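Nitrate regulatory protein (Klebsiella oxytoca, PDB 4AKK) senses nitrate and nitrite and binds the leader RNA of the nasF operon to bring about transcription antitermination. Local coordinates at residues Leu53-Leu56 / Ala57-Thr61; Thr156-Phe159 / Ser160-Ile163; Ala247-Ala250 / Glu251-Ala255; Gln338-Pro341 / Leu342-Gln346; Ala391-Lys394 / Met395-Lys399. One frame throughout, in Å; residues are numbered along the deposited sequence.

Contact 1 (Leu53-Leu56 / Ala57-Thr61); sequences LHQL and AQQGT
Gln55 overlaps two glutamines of the next turn, Gln58 and Gln59. Its OE1 accepts a hydrogen bond from Gln58 NE2 at 3.0 Å. The donor lies 22° from the carbonyl plane of Gln55, and the two amide planes stand 78° apart. Gln58 reaches back because its CG sits between the backbone N and the carbonyl carbon (chi1 63°) and the chain bends at chi2. This folds Gln58 CG to 3.1 Å from Gln55 O. Gln59 runs along the other flank, with its NE2 3.6 Å from Gln55 CB. Gln59 OE1 meets the methyl CD1 of Leu56 at 3.6 Å. The backbone bonds Gln59 N to Gln55 O and Gly60 N to Leu56 O start the regular helical pattern. Water 1 bridges Leu53 O and Ala57 N, and water 2 bridges His54 O and Gln58 N, so these early amides are satisfied through solvent. Thr61 OG1 and N both bond Ala57 O, from opposite faces of its plane. The stretch joins helix 37-52 to helix 56-85. Leu53 and Leu56 pack on Leu311 of helix 277-312, Gln58 touches the end of helix 92-117, and Gln59 NE2 bonds Ser176 O.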
loop_
_atom_site.group_PDB
_atom_site.type_symbol
_atom_site.label_atom_id
_atom_site.label_comp_id
_atom_site.label_asym_id
_atom_site.label_seq_id
_atom_site.Cartn_x
_atom_site.Cartn_y
_atom_site.Cartn_z
ATOM N N LEU A 53 -14.358 -19.717 -10.083
ATOM C CA LEU A 53 -14.955 -20.491 -8.992
ATOM C C LEU A 53 -14.325 -21.881 -8.904
ATOM O O LEU A 53 -14.303 -22.506 -7.836
ATOM C CB LEU A 53 -16.473 -20.630 -9.173
ATOM C CG LEU A 53 -17.403 -19.432 -8.930
ATOM C CD1 LEU A 53 -18.836 -19.775 -9.320
ATOM C CD2 LEU A 53 -17.353 -18.973 -7.487
ATOM N N HIS A 54 -13.810 -22.360 -10.031
ATOM C CA HIS A 54 -13.284 -23.720 -10.118
ATOM C C HIS A 54 -11.900 -23.877 -9.490
ATOM O O HIS A 54 -11.460 -24.997 -9.226
ATOM C CB HIS A 54 -13.265 -24.196 -11.575
ATOM C CG HIS A 54 -14.629 -24.348 -12.172
ATOM N ND1 HIS A 54 -15.123 -23.490 -13.131
ATOM C CD2 HIS A 54 -15.612 -25.248 -11.928
ATOM C CE1 HIS A 54 -16.347 -23.860 -13.460
ATOM N NE2 HIS A 54 -16.669 -24.925 -12.745
ATOM N N GLN A 55 -11.224 -22.757 -9.252
ATOM C CA GLN A 55 -9.908 -22.781 -8.624
ATOM C C GLN A 55 -9.993 -22.635 -7.105
ATOM O O GLN A 55 -9.021 -22.883 -6.395
ATOM C CB GLN A 55 -9.025 -21.685 -9.208
ATOM C CG GLN A 55 -8.842 -21.781 -10.711
ATOM C CD GLN A 55 -8.241 -23.111 -11.152
ATOM O OE1 GLN A 55 -7.557 -23.792 -10.381
ATOM N NE2 GLN A 55 -8.484 -23.478 -12.403
ATOM N N LEU A 56 -11.168 -22.247 -6.618
ATOM C CA LEU A 56 -11.378 -21.977 -5.198
ATOM C C LEU A 56 -10.960 -23.095 -4.253
ATOM O O LEU A 56 -10.370 -22.844 -3.198
ATOM C CB LEU A 56 -12.842 -21.642 -4.941
ATOM C CG LEU A 56 -13.127 -20.178 -4.641
ATOM C CD1 LEU A 56 -12.378 -19.288 -5.602
ATOM C CD2 LEU A 56 -14.624 -19.918 -4.681
ATOM N N ALA A 57 -11.292 -24.327 -4.611
ATOM C CA ALA A 57 -11.018 -25.450 -3.726
ATOM C C ALA A 57 -9.516 -25.648 -3.527
ATOM O O ALA A 57 -9.053 -25.873 -2.408
ATOM C CB ALA A 57 -11.672 -26.728 -4.256
ATOM N N GLN A 58 -8.757 -25.568 -4.612
ATOM C CA GLN A 58 -7.324 -25.797 -4.536
ATOM C C GLN A 58 -6.615 -24.598 -3.893
ATOM O O GLN A 58 -5.645 -24.761 -3.152
ATOM C CB GLN A 58 -6.741 -26.144 -5.919
ATOM C CG GLN A 58 -6.862 -25.048 -6.990
ATOM C CD GLN A 58 -5.619 -24.171 -7.102
ATOM O OE1 GLN A 58 -4.702 -24.272 -6.287
ATOM N NE2 GLN A 58 -5.586 -23.307 -8.118
ATOM N N GLN A 59 -7.108 -23.396 -4.167
ATOM C CA GLN A 59 -6.543 -22.202 -3.546
ATOM C C GLN A 59 -6.769 -22.242 -2.034
ATOM O O GLN A 59 -5.849 -22.007 -1.249
ATOM C CB GLN A 59 -7.144 -20.939 -4.165
ATOM C CG GLN A 59 -6.808 -20.781 -5.633
ATOM C CD GLN A 59 -7.676 -19.742 -6.317
ATOM O OE1 GLN A 59 -8.769 -19.421 -5.847
ATOM N NE2 GLN A 59 -7.190 -19.206 -7.429
ATOM N N GLY A 60 -7.989 -22.578 -1.631
ATOM C CA GLY A 60 -8.322 -22.678 -0.223
ATOM C C GLY A 60 -7.535 -23.767 0.482
ATOM O O GLY A 60 -7.089 -23.601 1.621
ATOM N N THR A 61 -7.362 -24.892 -0.201
ATOM C CA THR A 61 -6.625 -26.015 0.362
ATOM C C THR A 61 -5.152 -25.661 0.531
ATOM O O THR A 61 -4.562 -25.905 1.581
ATOM C CB THR A 61 -6.734 -27.273 -0.529
ATOM O OG1 THR A 61 -8.113 -27.621 -0.697
ATOM C CG2 THR A 61 -5.995 -28.448 0.102
HETATM O O HOH W 1 -13.461 -24.683 -6.397
HETATM O O HOH W 2 -10.178 -26.256 -7.064
#

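Contact 2 (Thr156-Phe159 / Ser160-Ile163); sequences TGQF and SRII
The guanidinium of Arg161 has water 3 at its edge, in its plane, and Gln158 CG lies oblique to it. Arg161 NE donates to this water at 2.8 Å. The water in turn donates to Gln158 O at 2.9 Å, so it ties the arginine to the main chain one turn earlier. The bend at chi3 (65°) turns the guanidinium back toward Gln158 after a straight start. The aliphatic part of Gln158 stays at a distance, with its CG 4.4 Å from Arg161 NH2.

Both segments lie on helix 152-167, in the nitrate- and nitrite-sensing NIT region of this all-helical chain. Ser160 turns its hydroxyl back on the same helix. Its OG donates to Thr156 O at 2.8 Å from above the carbonyl plane, while Ser160 N reaches that oxygen from the opposite face. Thr156 O thus holds two donors of one residue. Ser160 OG is also hydrogen-bonded to Arg77 NH1 of helix 56-85, so the serine links two helices.

Ile163 lays CG1 3.3 Å from Phe159 O, and Ile162 places its CG1 3.5 Å from Gln158 O. These branches run back along the helix beside the two carbonyls. The Phe159 ring is directed into the bundle, where it packs on Leu138 and Leu141 of helix 138-147 and on Glu76, Arg77 and Ser80 of helix 56-85.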
loop_
_atom_site.group_PDB
_atom_site.type_symbol
_atom_site.label_atom_id
_atom_site.label_comp_id
_atom_site.label_asym_id
_atom_site.label_seq_id
_atom_site.Cartn_x
_atom_site.Cartn_y
_atom_site.Cartn_z
ATOM N N THR A 156 17.017 -20.000 14.917
ATOM C CA THR A 156 15.786 -19.234 14.940
ATOM C C THR A 156 15.564 -18.457 13.645
ATOM O O THR A 156 14.464 -18.477 13.088
ATOM C CB THR A 156 15.785 -18.255 16.137
ATOM O OG1 THR A 156 15.219 -18.914 17.269
ATOM C CG2 THR A 156 14.959 -17.000 15.820
ATOM N N GLY A 157 16.608 -17.774 13.180
ATOM C CA GLY A 157 16.555 -17.010 11.943
ATOM C C GLY A 157 16.293 -17.856 10.708
ATOM O O GLY A 157 15.552 -17.453 9.829
ATOM N N GLN A 158 16.903 -19.031 10.635
ATOM C CA GLN A 158 16.720 -19.895 9.470
ATOM C C GLN A 158 15.315 -20.513 9.407
ATOM O O GLN A 158 14.721 -20.596 8.332
ATOM C CB GLN A 158 17.810 -20.972 9.410
ATOM C CG GLN A 158 19.218 -20.389 9.295
ATOM C CD GLN A 158 20.280 -21.448 9.060
ATOM O OE1 GLN A 158 19.848 -22.666 8.735
ATOM N NE2 GLN A 158 21.478 -21.174 9.169
ATOM N N PHE A 159 14.780 -20.936 10.549
ATOM C CA PHE A 159 13.380 -21.350 10.603
ATOM C C PHE A 159 12.480 -20.187 10.179
ATOM O O PHE A 159 11.568 -20.356 9.369
ATOM C CB PHE A 159 12.988 -21.825 12.004
ATOM C CG PHE A 159 13.435 -23.222 12.319
ATOM C CD1 PHE A 159 12.898 -24.304 11.643
ATOM C CD2 PHE A 159 14.399 -23.452 13.280
ATOM C CE1 PHE A 159 13.316 -25.593 11.922
ATOM C CE2 PHE A 159 14.825 -24.736 13.562
ATOM C CZ PHE A 159 14.284 -25.806 12.883
ATOM N N SER A 160 12.744 -19.003 10.732
ATOM C CA SER A 160 11.926 -17.842 10.442
ATOM C C SER A 160 11.918 -17.516 8.955
ATOM O O SER A 160 10.910 -17.055 8.436
ATOM C CB SER A 160 12.417 -16.627 11.231
ATOM O OG SER A 160 12.269 -16.838 12.621
ATOM N N ARG A 161 13.053 -17.720 8.285
ATOM C CA ARG A 161 13.169 -17.425 6.858
ATOM C C ARG A 161 12.347 -18.395 5.997
ATOM O O ARG A 161 11.685 -17.980 5.049
ATOM C CB ARG A 161 14.634 -17.441 6.420
ATOM C CG ARG A 161 14.808 -17.402 4.908
ATOM C CD ARG A 161 16.263 -17.276 4.510
ATOM N NE ARG A 161 17.038 -18.451 4.897
ATOM C CZ ARG A 161 18.319 -18.634 4.596
ATOM N NH1 ARG A 161 18.973 -17.719 3.892
ATOM N NH2 ARG A 161 18.945 -19.733 4.997
ATOM N N ILE A 162 12.394 -19.684 6.327
ATOM C CA ILE A 162 11.558 -20.663 5.645
ATOM C C ILE A 162 10.084 -20.295 5.809
ATOM O O ILE A 162 9.304 -20.312 4.855
ATOM C CB ILE A 162 11.793 -22.076 6.200
ATOM C CG1 ILE A 162 13.201 -22.556 5.834
ATOM C CG2 ILE A 162 10.744 -23.048 5.651
ATOM C CD1 ILE A 162 13.601 -23.862 6.485
ATOM N N ILE A 163 9.724 -19.940 7.035
ATOM C CA ILE A 163 8.365 -19.537 7.364
ATOM C C ILE A 163 7.877 -18.309 6.590
ATOM O O ILE A 163 6.743 -18.276 6.097
ATOM C CB ILE A 163 8.209 -19.313 8.898
ATOM C CG1 ILE A 163 8.249 -20.671 9.619
ATOM C CG2 ILE A 163 6.896 -18.584 9.191
ATOM C CD1 ILE A 163 8.476 -20.594 11.142
HETATM O O HOH W 3 16.335 -20.966 5.979
#

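Contact 3 (Ala247-Ala250 / Glu251-Ala255); sequences ALFA and EQCQA
Cys253 turns back toward the Phe249 ring and meets its CD1 and CE1 atoms. Cys253 CB lies 3.4 Å from Phe249 O and also touches both of these ring atoms. From there SG continues to 3.8 Å from Phe249 CD1. The sulfur is 4.8 Å from the ring centroid and 62° off the ring normal, an oblique sulfur-aromatic contact. Phe249 carries its CG opposite the backbone N (chi1 180°), which directs the ring outward from the helix. The same ring is edge-to-face with Phe237 and packs on Leu293.

Leu248 and Gln252 meet one turn apart on the neighbouring flank. Leu248 CD1 presses on Gln252 CG at 3.4 Å, and that CG is also close to Leu248 O. Glu251 stretches its chain over Ala247 O, its CG 3.2 Å away.

Gln254 extends its chain beside the helix end. Its NE2 donates to Glu251 O at 2.8 Å in a nearly straight bond of 170°. The donor lies in the carbonyl plane, on a lone pair. Gln254 CG passes 3.3 Å from Ala250 O. Gln252 O accepts a bond from Gln292 NE2 of helix 277-312, on which Leu248 and Cys253 also pack. This is the C-terminal end of helix 243-252: the last helical bond runs from Cys253 N to Phe249 O, Cys253 leaves helical geometry, and a glutamine side chain binds a carbonyl of the final turn.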
loop_
_atom_site.group_PDB
_atom_site.type_symbol
_atom_site.label_atom_id
_atom_site.label_comp_id
_atom_site.label_asym_id
_atom_site.label_seq_id
_atom_site.Cartn_x
_atom_site.Cartn_y
_atom_site.Cartn_z
ATOM N N ALA A 247 -15.328 -12.744 17.432
ATOM C CA ALA A 247 -15.879 -13.159 18.716
ATOM C C ALA A 247 -15.027 -14.270 19.326
ATOM O O ALA A 247 -14.570 -14.167 20.468
ATOM C CB ALA A 247 -17.320 -13.626 18.548
ATOM N N LEU A 248 -14.817 -15.333 18.555
ATOM C CA LEU A 248 -14.014 -16.459 19.020
ATOM C C LEU A 248 -12.628 -16.011 19.470
ATOM O O LEU A 248 -12.096 -16.506 20.464
ATOM C CB LEU A 248 -13.878 -17.515 17.922
ATOM C CG LEU A 248 -13.026 -18.705 18.345
ATOM C CD1 LEU A 248 -13.757 -19.494 19.419
ATOM C CD2 LEU A 248 -12.689 -19.588 17.155
ATOM N N PHE A 249 -12.050 -15.077 18.718
ATOM C CA PHE A 249 -10.728 -14.524 18.995
ATOM C C PHE A 249 -10.728 -13.760 20.314
ATOM O O PHE A 249 -9.812 -13.886 21.120
ATOM C CB PHE A 249 -10.320 -13.591 17.840
ATOM C CG PHE A 249 -8.969 -12.939 18.006
ATOM C CD1 PHE A 249 -7.812 -13.706 18.076
ATOM C CD2 PHE A 249 -8.851 -11.556 18.041
ATOM C CE1 PHE A 249 -6.565 -13.105 18.204
ATOM C CE2 PHE A 249 -7.615 -10.945 18.169
ATOM C CZ PHE A 249 -6.461 -11.724 18.252
ATOM N N ALA A 250 -11.761 -12.958 20.532
ATOM C CA ALA A 250 -11.821 -12.116 21.719
ATOM C C ALA A 250 -11.967 -12.970 22.968
ATOM O O ALA A 250 -11.461 -12.620 24.035
ATOM C CB ALA A 250 -12.972 -11.126 21.609
ATOM N N GLU A 251 -12.658 -14.096 22.820
ATOM C CA GLU A 251 -12.898 -15.005 23.935
ATOM C C GLU A 251 -11.729 -15.973 24.169
ATOM O O GLU A 251 -11.306 -16.175 25.308
ATOM C CB GLU A 251 -14.202 -15.781 23.711
ATOM C CG GLU A 251 -15.429 -14.886 23.479
ATOM C CD GLU A 251 -16.694 -15.672 23.132
ATOM O OE1 GLU A 251 -16.614 -16.615 22.312
ATOM O OE2 GLU A 251 -17.773 -15.339 23.674
ATOM N N GLN A 252 -11.207 -16.555 23.091
ATOM C CA GLN A 252 -10.162 -17.583 23.184
ATOM C C GLN A 252 -8.738 -17.045 23.367
ATOM O O GLN A 252 -7.877 -17.738 23.899
ATOM C CB GLN A 252 -10.190 -18.489 21.948
ATOM C CG GLN A 252 -11.422 -19.362 21.828
ATOM C CD GLN A 252 -11.342 -20.604 22.696
ATOM O OE1 GLN A 252 -10.555 -21.515 22.427
ATOM N NE2 GLN A 252 -12.166 -20.650 23.740
ATOM N N CYS A 253 -8.482 -15.823 22.921
ATOM C CA CYS A 253 -7.111 -15.327 22.881
ATOM C C CYS A 253 -6.920 -14.054 23.681
ATOM O O CYS A 253 -6.267 -13.119 23.225
ATOM C CB CYS A 253 -6.683 -15.094 21.439
ATOM S SG CYS A 253 -6.862 -16.540 20.386
ATOM N N GLN A 254 -7.490 -14.032 24.879
ATOM C CA GLN A 254 -7.400 -12.872 25.756
ATOM C C GLN A 254 -5.961 -12.566 26.166
ATOM O O GLN A 254 -5.106 -13.455 26.202
ATOM C CB GLN A 254 -8.275 -13.088 26.991
ATOM C CG GLN A 254 -9.699 -13.500 26.640
ATOM C CD GLN A 254 -10.556 -13.766 27.864
ATOM O OE1 GLN A 254 -10.432 -13.083 28.882
ATOM N NE2 GLN A 254 -11.430 -14.762 27.771
ATOM N N ALA A 255 -5.703 -11.296 26.465
ATOM C CA ALA A 255 -4.380 -10.853 26.887
ATOM C C ALA A 255 -3.888 -11.640 28.106
ATOM O O ALA A 255 -4.684 -12.047 28.959
ATOM C CB ALA A 255 -4.394 -9.363 27.184
#

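Contact 4 (Gln338-Pro341 / Leu342-Gln346); sequences QLLP and LVRQQ
Leu342 follows Pro341 in the first turn of a helix. Val343 comes next and lies beside Leu340, the two side chains pointing the same way. Their CB atoms are 3.8 Å apart, and Val343 CG2 also touches Leu340 CB and CD1. Val343 N makes only a weak bond to Leu340 O.

Arg344 reaches back to the first segment. Its N donates to Leu340 O at 3.2 Å, the first regular bond of the helix. The side chain bends at chi2 (-41°) and turns back over the helix start. Arg344 CG passes 3.5 Å from Leu340 O. Arg344 NH1 then comes 3.0 Å from Leu339 O, though the angle is too poor for a hydrogen bond. Leu340 CB lies at the edge of the guanidinium, near its plane. Water 4 bonds Gln338 O and makes a weak link to Arg344 NH2.

Gln345 points its end away from the first segment. Gln345 OE1 is hydrogen-bonded to His348 ND1 of the second subunit. Leu340 has positive phi and is the N-cap of helix 341-358, where the chain breaks from helix 331-339. Leu340 and Arg344 pack on helix 180-212, Val343 touches both that helix and helix 217-240, and Pro341 meets His348 of the second subunit.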
loop_
_atom_site.group_PDB
_atom_site.type_symbol
_atom_site.label_atom_id
_atom_site.label_comp_id
_atom_site.label_asym_id
_atom_site.label_seq_id
_atom_site.Cartn_x
_atom_site.Cartn_y
_atom_site.Cartn_z
ATOM N N GLN A 338 -16.332 -4.733 -5.252
ATOM C CA GLN A 338 -15.861 -5.841 -6.082
ATOM C C GLN A 338 -14.331 -6.004 -6.081
ATOM O O GLN A 338 -13.822 -7.122 -6.011
ATOM C CB GLN A 338 -16.386 -5.701 -7.516
ATOM C CG GLN A 338 -15.915 -6.805 -8.467
ATOM C CD GLN A 338 -16.523 -8.158 -8.151
ATOM O OE1 GLN A 338 -17.579 -8.247 -7.525
ATOM N NE2 GLN A 338 -15.861 -9.222 -8.592
ATOM N N LEU A 339 -13.608 -4.890 -6.159
ATOM C CA LEU A 339 -12.146 -4.922 -6.221
ATOM C C LEU A 339 -11.481 -4.874 -4.837
ATOM O O LEU A 339 -10.396 -5.422 -4.645
ATOM C CB LEU A 339 -11.612 -3.790 -7.113
ATOM C CG LEU A 339 -12.149 -3.737 -8.548
ATOM C CD1 LEU A 339 -11.349 -2.752 -9.377
ATOM C CD2 LEU A 339 -12.126 -5.113 -9.201
ATOM N N LEU A 340 -12.129 -4.213 -3.884
ATOM C CA LEU A 340 -11.620 -4.140 -2.518
ATOM C C LEU A 340 -10.206 -3.569 -2.452
ATOM O O LEU A 340 -9.272 -4.245 -2.009
ATOM C CB LEU A 340 -11.639 -5.521 -1.887
ATOM C CG LEU A 340 -13.032 -6.086 -1.651
ATOM C CD1 LEU A 340 -12.915 -7.479 -1.051
ATOM C CD2 LEU A 340 -13.801 -5.155 -0.736
ATOM N N PRO A 341 -10.040 -2.316 -2.887
ATOM C CA PRO A 341 -8.704 -1.708 -2.898
ATOM C C PRO A 341 -8.117 -1.597 -1.487
ATOM O O PRO A 341 -6.933 -1.849 -1.314
ATOM C CB PRO A 341 -8.961 -0.315 -3.500
ATOM C CG PRO A 341 -10.433 -0.071 -3.242
ATOM C CD PRO A 341 -11.055 -1.417 -3.457
ATOM N N LEU A 342 -8.936 -1.244 -0.498
ATOM C CA LEU A 342 -8.456 -1.150 0.877
ATOM C C LEU A 342 -7.912 -2.485 1.370
ATOM O O LEU A 342 -6.926 -2.521 2.098
ATOM C CB LEU A 342 -9.555 -0.664 1.818
ATOM C CG LEU A 342 -10.169 0.697 1.485
ATOM C CD1 LEU A 342 -11.127 1.139 2.587
ATOM C CD2 LEU A 342 -9.082 1.734 1.263
ATOM N N VAL A 343 -8.557 -3.577 0.968
ATOM C CA VAL A 343 -8.127 -4.909 1.377
ATOM C C VAL A 343 -6.772 -5.267 0.777
ATOM O O VAL A 343 -5.903 -5.793 1.465
ATOM C CB VAL A 343 -9.157 -5.990 0.990
ATOM C CG1 VAL A 343 -8.565 -7.371 1.168
ATOM C CG2 VAL A 343 -10.415 -5.847 1.825
ATOM N N ARG A 344 -6.595 -4.988 -0.509
ATOM C CA ARG A 344 -5.311 -5.225 -1.160
ATOM C C ARG A 344 -4.219 -4.352 -0.531
ATOM O O ARG A 344 -3.080 -4.784 -0.371
ATOM C CB ARG A 344 -5.411 -4.959 -2.663
ATOM C CG ARG A 344 -6.438 -5.832 -3.393
ATOM C CD ARG A 344 -6.420 -7.279 -2.895
ATOM N NE ARG A 344 -6.936 -8.221 -3.889
ATOM C CZ ARG A 344 -8.228 -8.463 -4.100
ATOM N NH1 ARG A 344 -9.151 -7.826 -3.390
ATOM N NH2 ARG A 344 -8.599 -9.342 -5.025
ATOM N N GLN A 345 -4.582 -3.127 -0.165
ATOM C CA GLN A 345 -3.656 -2.220 0.508
ATOM C C GLN A 345 -3.160 -2.809 1.826
ATOM O O GLN A 345 -1.975 -2.732 2.139
ATOM C CB GLN A 345 -4.316 -0.862 0.766
ATOM C CG GLN A 345 -3.434 0.125 1.515
ATOM C CD GLN A 345 -2.223 0.549 0.702
ATOM O OE1 GLN A 345 -2.311 0.722 -0.517
ATOM N NE2 GLN A 345 -1.084 0.714 1.370
ATOM N N GLN A 346 -4.072 -3.395 2.596
ATOM C CA GLN A 346 -3.715 -3.994 3.878
ATOM C C GLN A 346 -2.742 -5.160 3.704
ATOM O O GLN A 346 -1.748 -5.260 4.420
ATOM C CB GLN A 346 -4.972 -4.451 4.616
ATOM C CG GLN A 346 -5.860 -3.301 5.048
ATOM C CD GLN A 346 -5.289 -2.557 6.240
ATOM O OE1 GLN A 346 -5.152 -3.261 7.361
ATOM N NE2 GLN A 346 -4.965 -1.367 6.155
HETATM O O HOH W 4 -11.897 -8.937 -5.961
#

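Contact 5 (Ala391-Lys394 / Met395-Lys399); sequences ALRK and MAMDK
Four regular backbone bonds, from Met395 N to Ala391 O through to Asp398 N to Lys394 O, carry the helix unbroken across both segments. Arg393 and Met397 cross at about a right angle on one flank. Met397 lies over one face of the Arg393 guanidinium, with Met397 SD 3.6 Å from Arg393 NE. Met397 CG stands 3.8 Å above the guanidinium plane, offset toward the rim. A chi1 of 154° and the bend at chi2 bring Arg393 NE and CZ under the thioether. Met397 then curls at chi3, and its CE comes 3.8 Å from Lys394 CA.

Met395 turns back on another flank. Its CE rests 3.5 Å from Ala391 O and makes looser contacts with Ala391 CB and Leu392 CD2. Met395 also packs on Leu416 of the second subunit. Leu392 is held between helix 360-380 and helix 403-412, and Ala396 packs on Ile406. This is a helix of the RNA-binding ANTAR region.

Lys394 and Asp398 cross obliquely, with Lys394 CG 3.9 Å from Asp398 OD2. Lys394 NZ stays 5.2 Å from that oxygen, too far for a salt bridge, so the opposite charges probably attract only weakly. Arg393, a buried residue, has a polarisable sulfur over one face of its guanidinium and a long, weak ion pair from NH1 to Asp228. Together these would probably offset part of the cost of burying its charge.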
loop_
_atom_site.group_PDB
_atom_site.type_symbol
_atom_site.label_atom_id
_atom_site.label_comp_id
_atom_site.label_asym_id
_atom_site.label_seq_id
_atom_site.Cartn_x
_atom_site.Cartn_y
_atom_site.Cartn_z
ATOM N N ALA A 391 10.229 6.744 26.626
ATOM C CA ALA A 391 9.127 7.639 26.255
ATOM C C ALA A 391 8.542 7.275 24.888
ATOM O O ALA A 391 7.327 7.213 24.718
ATOM C CB ALA A 391 9.590 9.081 26.264
ATOM N N LEU A 392 9.418 7.033 23.921
ATOM C CA LEU A 392 9.001 6.658 22.574
ATOM C C LEU A 392 8.240 5.321 22.563
ATOM O O LEU A 392 7.190 5.198 21.927
ATOM C CB LEU A 392 10.232 6.605 21.651
ATOM C CG LEU A 392 10.950 7.951 21.433
ATOM C CD1 LEU A 392 12.302 7.786 20.746
ATOM C CD2 LEU A 392 10.094 8.921 20.644
ATOM N N ARG A 393 8.777 4.327 23.269
ATOM C CA ARG A 393 8.136 3.013 23.389
ATOM C C ARG A 393 6.773 3.145 24.053
ATOM O O ARG A 393 5.795 2.506 23.640
ATOM C CB ARG A 393 9.043 2.028 24.151
ATOM C CG ARG A 393 8.331 0.870 24.893
ATOM C CD ARG A 393 7.770 -0.216 23.963
ATOM N NE ARG A 393 7.256 -1.378 24.697
ATOM C CZ ARG A 393 6.721 -2.462 24.136
ATOM N NH1 ARG A 393 6.606 -2.545 22.820
ATOM N NH2 ARG A 393 6.297 -3.477 24.896
ATOM N N LYS A 394 6.703 4.006 25.063
ATOM C CA LYS A 394 5.443 4.250 25.749
ATOM C C LYS A 394 4.414 4.831 24.793
ATOM O O LYS A 394 3.290 4.338 24.722
ATOM C CB LYS A 394 5.637 5.181 26.948
ATOM C CG LYS A 394 4.344 5.457 27.714
ATOM C CD LYS A 394 4.589 6.314 28.951
ATOM C CE LYS A 394 5.529 7.482 28.647
ATOM N NZ LYS A 394 5.015 8.395 27.579
ATOM N N MET A 395 4.789 5.877 24.057
ATOM C CA MET A 395 3.855 6.492 23.108
ATOM C C MET A 395 3.382 5.482 22.061
ATOM O O MET A 395 2.251 5.547 21.602
ATOM C CB MET A 395 4.467 7.727 22.432
ATOM C CG MET A 395 4.141 9.059 23.117
ATOM S SD MET A 395 5.006 10.488 22.395
ATOM C CE MET A 395 6.629 10.197 23.067
ATOM N N ALA A 396 4.251 4.536 21.709
ATOM C CA ALA A 396 3.943 3.548 20.680
ATOM C C ALA A 396 2.884 2.553 21.148
ATOM O O ALA A 396 2.021 2.176 20.373
ATOM C CB ALA A 396 5.202 2.815 20.254
ATOM N N MET A 397 2.986 2.117 22.405
ATOM C CA MET A 397 1.989 1.253 23.028
ATOM C C MET A 397 0.658 1.988 23.107
ATOM O O MET A 397 -0.374 1.470 22.686
ATOM C CB MET A 397 2.415 0.838 24.448
ATOM C CG MET A 397 3.671 -0.048 24.549
ATOM S SD MET A 397 4.059 -0.672 26.220
ATOM C CE MET A 397 4.612 0.806 27.053
ATOM N N ASP A 398 0.694 3.201 23.645
ATOM C CA ASP A 398 -0.522 3.965 23.890
ATOM C C ASP A 398 -1.230 4.334 22.591
ATOM O O ASP A 398 -2.449 4.402 22.544
ATOM C CB ASP A 398 -0.217 5.227 24.706
ATOM C CG ASP A 398 0.230 4.913 26.130
ATOM O OD1 ASP A 398 0.299 3.715 26.492
ATOM O OD2 ASP A 398 0.510 5.867 26.892
ATOM N N LYS A 399 -0.463 4.560 21.532
ATOM C CA LYS A 399 -1.043 4.950 20.253
ATOM C C LYS A 399 -1.189 3.772 19.299
ATOM O O LYS A 399 -1.678 3.940 18.183
ATOM C CB LYS A 399 -0.200 6.045 19.604
ATOM C CG LYS A 399 -0.341 7.403 20.277
ATOM C CD LYS A 399 -1.735 7.966 20.016
ATOM C CE LYS A 399 -2.025 9.166 20.894
ATOM N NZ LYS A 399 -3.401 9.682 20.646
#

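Overall arrangement
From the N terminus, contact 1 lies where helix 37-52 passes into helix 56-85. Contact 2 follows on helix 152-167, about 14 Å away by nearest atoms. Contact 3 ends helix 243-252 on the other side of the chain's centre from contact 2. Contact 4 joins helices 331-339 and 341-358, and contact 5 lies on helix 385-399. Each is one continuous stretch, so none closes a long loop; all run in series and none nest or cross. Contacts 2 and 3 share the NIT region, while contact 5 belongs to the ANTAR region. Helix 56-85 ties contact 1 to contact 2, and helix 277-312 ties contact 1 to contact 3. Contacts 4 and 5 touch the second subunit.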